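Long-range contacts in proline dehydrogenase (Deinococcus radiodurans, PDB 4H6Q), which oxidises L-proline to delta-1-pyrroline-5-carboxylate with FAD as cofactor and passes the electrons to a quinone, the first step of proline breakdown to glutamate: residues Val166-Ser174 against Lys192-Tyr203; Val144-Val155 against Arg173-Leu184. All blocks are in the same frame, centred on the assembly; numbering follows the deposited sequence.

Interaction 1. Residues Val166-Ser174 against Lys192-Tyr203; sequences VLQSYLYRS and KGAYLEPATVAY. With FAD (flavin-adenine dinucleotide), chain C.
The ring of Tyr-170 lies between two parts of the loop 192-203: Gly-193 CA sits over the centre of one face, 3.5 Å from the ring centroid in a CH-pi contact, Ala-202 CB lies over the opposite face, and Tyr-195 O is at the edge. At the other end of the loop, Tyr-172 turns its edge to the face of Tyr-203 in a T-shaped pair, planes 69° apart, with Tyr-172 CD1 above the middle of the Tyr-203 ring. Ala-199 O lies at the edge of the Tyr-172 ring and takes a hydrogen bond of 2.7 Å from Tyr-172 OH.

With chi1 at 68°, CG of Tyr-170 stands between its own N and carbonyl carbon, which lays the ring against Gly-193. Tyr-170 OH reaches the loop backbone, accepting from Tyr-195 N at 3.0 Å. The main chain of Tyr-170 is held as well: its N donates to Lys-192 O and its O accepts from Tyr-203 N, both at 2.9 Å, beside the single beta bridge of Leu-171 with Ala-202. Leu-171 CD2 and Val-201 CG1 are tightly packed alongside each other.

Strands 163-168 and 188-191 are neighbours in the parallel beta8-alpha8 barrel, and the contact forms at their C-terminal ends, where the flavin binds. O2 of the flavin receives a nearly straight bond of 2.8 Å from Gln-168 NE2 (172°) and a second from Ala-194 N, while the extended Lys-192 side chain puts NZ 2.8 Å from the diphosphate oxygen O1A; Asp-210 and Asp-233 also form salt bridges with this ammonium. Two N-H donors on O2 would be expected to draw electron density toward the pyrimidine end of the flavin and stabilise negative charge there on reduction.

Interaction 2. Residues Val144-Val155 against Arg173-Leu184; sequences VDVTLEQFRTLV and RSLGDRASLDDL
Asp-145 OD2 is gripped by both terminal nitrogens of Arg-173, by NH2 at 2.9 Å and more weakly by NH1. The donor NH2 lies well above the carboxylate plane, the two flat groups being turned 56° apart, although OD2 itself is in the guanidinium plane of NH2. Arg-173 holds a second carboxylate side-on: NE donates to Asp-177 OD2 at 2.8 Å and NH2 to Asp-177 OD1 at 3.1 Å, four residues further along the chain. Chi1 of 57° and a bend at chi3 turn the guanidinium between the two acids, and Val-144 CG1 rests over the centre of one of its faces, 3.5 Å from Arg-173 CZ.

Toward the C-terminal ends of the two segments, Arg-152 and Asp-183 form a separate salt bridge of another geometry. They meet end-on, Arg-152 NH1 to Asp-183 OD2 at 2.7 Å and NH2 to OD1 at 3.0 Å. Both bonds are almost straight (175°), both use syn lone pairs, and the planes are nearly coplanar. Leu-184 CD1 lies over the centre of the Arg-152 guanidinium, and a water joins Arg-152 NH2 to Ser-180 OG.

Apolar contacts run between the salt bridges: Leu-148 CD2 meets Leu-181 CD1, the edge of the Phe-151 ring faces Leu-181 CD2, and Val-155 CG1 touches Leu-184 CD2. Leu-148 CD1 lies against the Asp-177 carboxylate, 3.6 Å from Asp-177 CG. The contact joins helix 144-158 of the beta8-alpha8 barrel to helix 174-180 and the 3-10 turn after it; the two helix segments run nearly parallel, axes 12.1 Å apart at their closest. Shared by two acids, the Arg-173 charge probably offsets the mutual repulsion of Asp-145 and Asp-177, whereas the coplanar Arg-152 pair should restrict rotation of both its groups.

Overall arrangement
Interactions 1 and 2, their centres 15 Å apart, meet at residues 173-174, where the loop leaving strand 163-168 enters helix 174-180. Arg-173 directs its side chain to helix 144-158, while Ser-174 OG bonds back to Gln-168 O, tying the helix start to a residue that binds FAD. Leu-167 of interaction 1 packs on interaction 2, its CD1 3.6 Å from Arg-178 CB and its CD2 4.0 Å from Asp-177 CB; Leu-171 CD1 touches Val-144 CG2 at 4.0 Å. Interaction 1 lies at the flavin, with Ala-194 about 4 Å from the bound tetrahydrofuroic acid between nearest side-chain and ligand atoms. Interaction 2 is on the outer helical layer, the Val-144 side chain being about 9 Å from FAD between nearest atoms.

Interaction 1. Residues Val166-Ser174 against Lys192-Tyr203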
# COMPACT_ATOMS: atom_id res chain seq x y z
N VAL A 166 -3.88 1.61 -6.08
CA VAL A 166 -4.79 0.86 -5.21
C VAL A 166 -6.23 1.22 -5.60
O VAL A 166 -6.51 2.39 -5.91
CB VAL A 166 -4.59 1.27 -3.73
CG1 VAL A 166 -5.58 0.56 -2.82
CG2 VAL A 166 -3.11 1.05 -3.27
N LEU A 167 -7.14 0.24 -5.59
CA LEU A 167 -8.57 0.52 -5.69
C LEU A 167 -9.29 -0.11 -4.53
O LEU A 167 -8.97 -1.26 -4.10
CB LEU A 167 -9.20 0.05 -7.00
CG LEU A 167 -8.67 0.78 -8.24
CD1 LEU A 167 -9.14 0.11 -9.49
CD2 LEU A 167 -9.08 2.25 -8.26
N GLN A 168 -10.28 0.64 -4.04
CA GLN A 168 -11.00 0.23 -2.81
C GLN A 168 -12.37 -0.36 -3.16
O GLN A 168 -13.21 0.33 -3.82
CB GLN A 168 -11.20 1.43 -1.85
CG GLN A 168 -9.90 2.08 -1.40
CD GLN A 168 -10.01 3.56 -1.26
OE1 GLN A 168 -10.61 4.22 -2.12
NE2 GLN A 168 -9.36 4.12 -0.25
N SER A 169 -12.64 -1.59 -2.74
CA SER A 169 -13.89 -2.27 -3.16
C SER A 169 -15.13 -1.68 -2.52
O SER A 169 -16.25 -1.96 -2.97
CB SER A 169 -13.85 -3.77 -2.87
OG SER A 169 -14.05 -4.06 -1.46
N TYR A 170 -15.00 -0.88 -1.46
CA TYR A 170 -16.21 -0.29 -0.89
C TYR A 170 -16.78 0.84 -1.71
O TYR A 170 -17.94 1.23 -1.49
CB TYR A 170 -16.05 0.08 0.61
CG TYR A 170 -15.10 1.21 1.03
CD1 TYR A 170 -14.93 1.47 2.40
CD2 TYR A 170 -14.33 1.96 0.13
CE1 TYR A 170 -14.07 2.49 2.87
CE2 TYR A 170 -13.44 2.95 0.58
CZ TYR A 170 -13.31 3.20 1.95
OH TYR A 170 -12.43 4.18 2.38
N LEU A 171 -16.04 1.37 -2.69
CA LEU A 171 -16.56 2.51 -3.49
C LEU A 171 -17.35 2.04 -4.71
O LEU A 171 -16.89 1.17 -5.46
CB LEU A 171 -15.43 3.42 -3.98
CG LEU A 171 -14.57 4.13 -2.94
CD1 LEU A 171 -13.66 5.17 -3.62
CD2 LEU A 171 -15.38 4.79 -1.85
N TYR A 172 -18.51 2.65 -4.95
CA TYR A 172 -19.28 2.35 -6.14
C TYR A 172 -18.52 2.59 -7.43
O TYR A 172 -18.78 1.90 -8.41
CB TYR A 172 -20.55 3.23 -6.19
CG TYR A 172 -21.42 3.15 -4.97
CD1 TYR A 172 -22.04 1.96 -4.59
CD2 TYR A 172 -21.71 4.29 -4.24
CE1 TYR A 172 -22.89 1.92 -3.47
CE2 TYR A 172 -22.54 4.25 -3.13
CZ TYR A 172 -23.14 3.06 -2.76
OH TYR A 172 -23.98 3.03 -1.65
N ARG A 173 -17.58 3.55 -7.42
CA ARG A 173 -16.89 3.96 -8.66
C ARG A 173 -15.75 3.02 -9.07
O ARG A 173 -15.21 3.13 -10.18
CB ARG A 173 -16.30 5.36 -8.50
CG ARG A 173 -15.31 5.50 -7.29
CD ARG A 173 -14.64 6.88 -7.29
NE ARG A 173 -13.88 7.09 -8.53
CZ ARG A 173 -13.49 8.28 -8.98
NH1 ARG A 173 -13.79 9.40 -8.30
NH2 ARG A 173 -12.83 8.37 -10.12
N SER A 174 -15.34 2.12 -8.16
CA SER A 174 -14.08 1.41 -8.36
C SER A 174 -14.03 0.46 -9.58
O SER A 174 -13.00 0.40 -10.26
CB SER A 174 -13.67 0.66 -7.08
OG SER A 174 -13.33 1.61 -6.08
N LYS A 192 -10.34 -3.51 0.66
CA LYS A 192 -11.74 -3.18 1.01
C LYS A 192 -11.93 -1.67 1.14
O LYS A 192 -12.84 -1.11 0.50
CB LYS A 192 -12.18 -3.95 2.26
CG LYS A 192 -12.24 -5.46 2.02
CD LYS A 192 -12.92 -6.18 3.20
CE LYS A 192 -12.74 -7.71 3.02
NZ LYS A 192 -13.67 -8.43 3.99
N GLY A 193 -11.13 -1.00 1.95
CA GLY A 193 -11.22 0.45 2.12
C GLY A 193 -11.09 0.85 3.58
O GLY A 193 -11.76 0.29 4.43
N ALA A 194 -10.21 1.83 3.85
CA ALA A 194 -9.79 2.13 5.23
C ALA A 194 -10.51 3.27 5.90
O ALA A 194 -10.35 3.44 7.10
CB ALA A 194 -8.29 2.41 5.31
N TYR A 195 -11.30 4.04 5.16
CA TYR A 195 -11.78 5.36 5.64
C TYR A 195 -13.27 5.36 5.95
O TYR A 195 -13.99 4.41 5.62
CB TYR A 195 -11.42 6.45 4.60
CG TYR A 195 -9.92 6.54 4.39
CD1 TYR A 195 -9.11 7.33 5.22
CD2 TYR A 195 -9.31 5.80 3.40
CE1 TYR A 195 -7.73 7.39 5.05
CE2 TYR A 195 -7.94 5.85 3.23
CZ TYR A 195 -7.17 6.65 4.03
OH TYR A 195 -5.81 6.64 3.82
N LEU A 196 -13.73 6.40 6.62
CA LEU A 196 -15.15 6.57 6.94
C LEU A 196 -15.82 7.23 5.76
O LEU A 196 -15.47 8.38 5.41
CB LEU A 196 -15.29 7.45 8.19
CG LEU A 196 -16.68 7.64 8.77
CD1 LEU A 196 -17.21 6.28 9.27
CD2 LEU A 196 -16.60 8.71 9.88
N GLU A 197 -16.73 6.52 5.11
CA GLU A 197 -17.36 7.02 3.85
C GLU A 197 -18.88 6.84 3.87
O GLU A 197 -19.39 5.80 4.30
CB GLU A 197 -16.77 6.31 2.62
CG GLU A 197 -15.27 6.52 2.42
CD GLU A 197 -14.92 7.91 1.89
OE1 GLU A 197 -15.83 8.76 1.73
OE2 GLU A 197 -13.73 8.15 1.63
N PRO A 198 -19.62 7.86 3.38
CA PRO A 198 -21.09 7.84 3.43
C PRO A 198 -21.70 6.97 2.33
O PRO A 198 -20.99 6.61 1.39
CB PRO A 198 -21.46 9.33 3.24
CG PRO A 198 -20.32 9.81 2.33
CD PRO A 198 -19.09 9.12 2.86
N ALA A 199 -22.97 6.60 2.50
CA ALA A 199 -23.67 5.70 1.60
C ALA A 199 -23.83 6.27 0.20
O ALA A 199 -24.18 5.53 -0.72
CB ALA A 199 -25.05 5.32 2.17
N THR A 200 -23.59 7.57 0.01
CA THR A 200 -23.59 8.09 -1.36
C THR A 200 -22.31 7.73 -2.13
O THR A 200 -22.27 7.86 -3.34
CB THR A 200 -23.75 9.61 -1.37
OG1 THR A 200 -22.71 10.16 -0.56
CG2 THR A 200 -25.14 10.03 -0.82
N VAL A 201 -21.29 7.27 -1.40
CA VAL A 201 -19.94 7.03 -1.96
C VAL A 201 -19.57 5.57 -1.87
O VAL A 201 -18.89 5.02 -2.77
CB VAL A 201 -18.91 7.90 -1.13
CG1 VAL A 201 -17.49 7.50 -1.26
CG2 VAL A 201 -19.15 9.44 -1.39
N ALA A 202 -19.93 4.95 -0.75
CA ALA A 202 -19.51 3.59 -0.42
C ALA A 202 -20.66 2.70 -0.04
O ALA A 202 -21.58 3.13 0.65
CB ALA A 202 -18.53 3.62 0.70
N TYR A 203 -20.59 1.44 -0.45
CA TYR A 203 -21.60 0.42 -0.09
C TYR A 203 -21.73 0.29 1.44
O TYR A 203 -20.74 -0.01 2.11
CB TYR A 203 -21.15 -0.95 -0.60
CG TYR A 203 -21.18 -1.15 -2.08
CD1 TYR A 203 -22.38 -1.36 -2.73
CD2 TYR A 203 -20.00 -1.18 -2.84
CE1 TYR A 203 -22.44 -1.58 -4.08
CE2 TYR A 203 -20.05 -1.38 -4.23
CZ TYR A 203 -21.28 -1.56 -4.83
OH TYR A 203 -21.35 -1.78 -6.20
PA FAD C . -11.84 -7.32 7.29
O1A FAD C . -13.15 -7.85 6.71
O2A FAD C . -11.85 -5.98 7.91
O5B FAD C . -11.18 -8.22 8.30
C5B FAD C . -10.96 -9.58 7.99
C4B FAD C . -10.29 -10.35 9.11
O4B FAD C . -8.93 -9.99 9.11
C3B FAD C . -10.77 -9.99 10.47
O3B FAD C . -11.96 -10.63 10.87
C2B FAD C . -9.59 -10.34 11.28
O2B FAD C . -9.43 -11.74 11.42
C1B FAD C . -8.48 -9.82 10.42
N9A FAD C . -8.16 -8.41 10.65
C8A FAD C . -8.25 -7.38 9.72
N7A FAD C . -7.88 -6.21 10.24
C5A FAD C . -7.50 -6.46 11.56
C6A FAD C . -7.05 -5.67 12.59
N6A FAD C . -6.84 -4.27 12.42
N1A FAD C . -6.79 -6.25 13.77
C2A FAD C . -6.97 -7.58 13.97
N3A FAD C . -7.41 -8.40 13.01
C4A FAD C . -7.67 -7.86 11.82
N1 FAD C . -7.17 0.61 2.25
C2 FAD C . -7.16 1.84 1.67
O2 FAD C . -8.28 2.53 1.74
N3 FAD C . -6.07 2.35 1.03
C4 FAD C . -4.89 1.63 0.93
O4 FAD C . -3.82 2.16 0.31
C4X FAD C . -4.84 0.30 1.54
N5 FAD C . -3.69 -0.45 1.48
C5X FAD C . -3.74 -1.71 2.04
C6 FAD C . -2.59 -2.52 1.99
C7 FAD C . -2.61 -3.83 2.53
C7M FAD C . -1.37 -4.70 2.47
C8 FAD C . -3.81 -4.30 3.13
C8M FAD C . -3.88 -5.68 3.71
C9 FAD C . -4.94 -3.47 3.21
C9A FAD C . -4.91 -2.20 2.66
N10 FAD C . -6.08 -1.41 2.72
C10 FAD C . -6.04 -0.15 2.18
C1' FAD C . -7.32 -1.90 3.31
C2' FAD C . -7.62 -1.48 4.71
O2' FAD C . -6.36 -1.34 5.37
C3' FAD C . -8.65 -2.59 5.03
O3' FAD C . -9.99 -2.22 4.89
C4' FAD C . -8.47 -3.36 6.28
O4' FAD C . -7.21 -3.93 6.16
C5' FAD C . -9.55 -4.43 6.35
O5' FAD C . -8.95 -5.67 6.55
P FAD C . -9.34 -6.95 5.70
O1P FAD C . -9.41 -6.84 4.14
O2P FAD C . -8.48 -8.06 6.36
O3P FAD C . -10.81 -7.40 6.17
O HOH W 1 -12.16 6.11 0.90
O HOH W 2 -17.99 5.85 -5.31

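Interaction 2. Residues Val144-Val155 against Arg173-Leu184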
# COMPACT_ATOMS: atom_id res chain seq x y z
N VAL A 144 -9.45 10.52 -5.01
CA VAL A 144 -9.39 9.43 -6.02
C VAL A 144 -9.16 9.97 -7.43
O VAL A 144 -8.26 9.47 -8.13
CB VAL A 144 -10.69 8.56 -5.99
CG1 VAL A 144 -10.65 7.53 -7.12
CG2 VAL A 144 -10.87 7.89 -4.63
N ASP A 145 -9.90 11.00 -7.86
CA ASP A 145 -9.72 11.51 -9.22
C ASP A 145 -8.31 11.99 -9.47
O ASP A 145 -7.67 11.60 -10.47
CB ASP A 145 -10.75 12.63 -9.52
CG ASP A 145 -12.15 12.07 -9.71
OD1 ASP A 145 -13.11 12.52 -9.05
OD2 ASP A 145 -12.31 11.18 -10.52
N VAL A 146 -7.79 12.85 -8.59
CA VAL A 146 -6.44 13.36 -8.78
C VAL A 146 -5.39 12.24 -8.68
O VAL A 146 -4.43 12.21 -9.46
CB VAL A 146 -6.08 14.55 -7.81
CG1 VAL A 146 -6.13 14.17 -6.32
CG2 VAL A 146 -4.71 15.10 -8.14
N THR A 147 -5.56 11.30 -7.76
CA THR A 147 -4.59 10.19 -7.68
C THR A 147 -4.60 9.36 -8.96
O THR A 147 -3.54 8.98 -9.45
CB THR A 147 -4.87 9.30 -6.46
OG1 THR A 147 -4.75 10.12 -5.29
CG2 THR A 147 -3.90 8.13 -6.35
N LEU A 148 -5.77 9.06 -9.53
CA LEU A 148 -5.82 8.28 -10.77
C LEU A 148 -5.29 9.04 -12.00
O LEU A 148 -4.65 8.44 -12.88
CB LEU A 148 -7.24 7.73 -11.04
CG LEU A 148 -7.71 6.70 -10.00
CD1 LEU A 148 -9.11 6.18 -10.38
CD2 LEU A 148 -6.74 5.52 -9.77
N GLU A 149 -5.51 10.35 -12.05
CA GLU A 149 -4.92 11.20 -13.07
C GLU A 149 -3.39 11.20 -12.97
O GLU A 149 -2.66 11.02 -13.96
CB GLU A 149 -5.43 12.63 -12.96
N GLN A 150 -2.89 11.40 -11.75
CA GLN A 150 -1.45 11.43 -11.52
C GLN A 150 -0.82 10.05 -11.78
O GLN A 150 0.28 9.95 -12.37
CB GLN A 150 -1.12 11.96 -10.14
CG GLN A 150 -1.51 13.42 -9.95
CD GLN A 150 -1.28 13.96 -8.55
OE1 GLN A 150 -1.36 13.24 -7.57
NE2 GLN A 150 -0.98 15.26 -8.48
N PHE A 151 -1.52 8.99 -11.38
CA PHE A 151 -1.07 7.62 -11.70
C PHE A 151 -0.89 7.43 -13.21
O PHE A 151 0.17 6.95 -13.67
CB PHE A 151 -2.03 6.58 -11.14
CG PHE A 151 -1.67 5.19 -11.53
CD1 PHE A 151 -0.47 4.60 -11.07
CD2 PHE A 151 -2.53 4.44 -12.32
CE1 PHE A 151 -0.13 3.31 -11.46
CE2 PHE A 151 -2.18 3.13 -12.69
CZ PHE A 151 -0.99 2.55 -12.24
N ARG A 152 -1.88 7.83 -14.01
CA ARG A 152 -1.77 7.68 -15.46
C ARG A 152 -0.58 8.49 -15.99
O ARG A 152 0.21 7.97 -16.81
CB ARG A 152 -3.09 8.12 -16.11
CG ARG A 152 -3.05 8.12 -17.63
CD ARG A 152 -4.43 8.40 -18.25
NE ARG A 152 -5.35 7.28 -18.06
CZ ARG A 152 -5.41 6.20 -18.84
NH1 ARG A 152 -4.58 6.07 -19.89
NH2 ARG A 152 -6.29 5.22 -18.59
N THR A 153 -0.42 9.73 -15.52
CA THR A 153 0.75 10.52 -15.92
C THR A 153 2.09 9.79 -15.58
O THR A 153 3.01 9.71 -16.41
CB THR A 153 0.72 11.89 -15.24
OG1 THR A 153 -0.44 12.59 -15.70
CG2 THR A 153 1.99 12.72 -15.53
N LEU A 154 2.17 9.26 -14.37
CA LEU A 154 3.40 8.66 -13.89
C LEU A 154 3.70 7.34 -14.59
O LEU A 154 4.89 7.03 -14.85
CB LEU A 154 3.38 8.47 -12.36
CG LEU A 154 3.41 9.82 -11.63
CD1 LEU A 154 2.91 9.64 -10.19
CD2 LEU A 154 4.82 10.46 -11.67
N VAL A 155 2.68 6.55 -14.91
CA VAL A 155 2.90 5.35 -15.72
C VAL A 155 3.51 5.73 -17.08
O VAL A 155 4.46 5.09 -17.57
CB VAL A 155 1.59 4.54 -15.93
CG1 VAL A 155 1.74 3.46 -17.04
CG2 VAL A 155 1.17 3.89 -14.64
N ARG A 173 -17.58 3.55 -7.42
CA ARG A 173 -16.89 3.96 -8.66
C ARG A 173 -15.75 3.02 -9.07
O ARG A 173 -15.21 3.13 -10.18
CB ARG A 173 -16.30 5.36 -8.50
CG ARG A 173 -15.31 5.50 -7.29
CD ARG A 173 -14.64 6.88 -7.29
NE ARG A 173 -13.88 7.09 -8.53
CZ ARG A 173 -13.49 8.28 -8.98
NH1 ARG A 173 -13.79 9.40 -8.30
NH2 ARG A 173 -12.83 8.37 -10.12
N SER A 174 -15.34 2.12 -8.16
CA SER A 174 -14.08 1.41 -8.36
C SER A 174 -14.03 0.46 -9.58
O SER A 174 -13.00 0.40 -10.26
CB SER A 174 -13.67 0.66 -7.08
OG SER A 174 -13.33 1.61 -6.08
N LEU A 175 -15.11 -0.28 -9.85
CA LEU A 175 -15.09 -1.16 -11.01
C LEU A 175 -14.88 -0.38 -12.32
O LEU A 175 -14.13 -0.82 -13.20
CB LEU A 175 -16.37 -2.01 -11.10
CG LEU A 175 -16.37 -3.29 -10.25
CD1 LEU A 175 -17.68 -4.00 -10.49
CD2 LEU A 175 -15.23 -4.25 -10.54
N GLY A 176 -15.58 0.75 -12.46
CA GLY A 176 -15.42 1.58 -13.63
C GLY A 176 -14.00 2.16 -13.71
O GLY A 176 -13.39 2.22 -14.81
N ASP A 177 -13.45 2.56 -12.56
CA ASP A 177 -12.07 3.07 -12.54
C ASP A 177 -11.10 1.98 -13.01
O ASP A 177 -10.19 2.25 -13.80
CB ASP A 177 -11.65 3.47 -11.13
CG ASP A 177 -12.34 4.73 -10.64
OD1 ASP A 177 -12.67 5.62 -11.46
OD2 ASP A 177 -12.49 4.85 -9.41
N ARG A 178 -11.32 0.73 -12.57
CA ARG A 178 -10.40 -0.33 -12.92
C ARG A 178 -10.42 -0.56 -14.43
O ARG A 178 -9.38 -0.67 -15.08
CB ARG A 178 -10.78 -1.62 -12.19
CG ARG A 178 -9.64 -2.67 -12.26
CD ARG A 178 -10.20 -4.16 -12.29
NE ARG A 178 -10.92 -4.31 -13.58
CZ ARG A 178 -10.36 -4.40 -14.78
NH1 ARG A 178 -9.03 -4.51 -14.90
NH2 ARG A 178 -11.14 -4.39 -15.85
N ALA A 179 -11.62 -0.61 -14.99
CA ALA A 179 -11.74 -0.78 -16.43
C ALA A 179 -11.11 0.38 -17.19
O ALA A 179 -10.50 0.15 -18.25
CB ALA A 179 -13.23 -0.93 -16.82
N SER A 180 -11.22 1.61 -16.66
CA SER A 180 -10.69 2.78 -17.36
C SER A 180 -9.18 2.76 -17.45
O SER A 180 -8.58 3.42 -18.31
CB SER A 180 -11.15 4.09 -16.68
OG SER A 180 -10.35 4.34 -15.50
N LEU A 181 -8.55 1.96 -16.60
CA LEU A 181 -7.10 1.91 -16.51
C LEU A 181 -6.48 0.78 -17.33
O LEU A 181 -5.23 0.67 -17.39
CB LEU A 181 -6.64 1.79 -15.04
CG LEU A 181 -6.94 3.04 -14.18
CD1 LEU A 181 -6.78 2.67 -12.72
CD2 LEU A 181 -6.02 4.19 -14.55
N ASP A 182 -7.30 -0.06 -17.96
CA ASP A 182 -6.77 -1.29 -18.59
C ASP A 182 -5.73 -1.05 -19.68
O ASP A 182 -4.86 -1.90 -19.89
CB ASP A 182 -7.88 -2.19 -19.15
CG ASP A 182 -8.44 -3.18 -18.12
OD1 ASP A 182 -7.73 -3.55 -17.18
OD2 ASP A 182 -9.59 -3.65 -18.28
N ASP A 183 -5.79 0.09 -20.36
CA ASP A 183 -4.83 0.38 -21.42
C ASP A 183 -3.41 0.54 -20.88
O ASP A 183 -2.43 0.37 -21.62
CB ASP A 183 -5.23 1.65 -22.21
CG ASP A 183 -5.36 2.86 -21.29
OD1 ASP A 183 -6.23 2.85 -20.38
OD2 ASP A 183 -4.58 3.81 -21.45
N LEU A 184 -3.30 0.83 -19.59
CA LEU A 184 -2.01 1.01 -18.98
C LEU A 184 -1.40 -0.33 -18.51
O LEU A 184 -0.25 -0.35 -18.04
CB LEU A 184 -2.13 1.92 -17.71
CG LEU A 184 -2.61 3.34 -18.04
CD1 LEU A 184 -2.80 4.08 -16.71
CD2 LEU A 184 -1.67 4.11 -18.92
O HOH W 3 -8.25 6.12 -16.33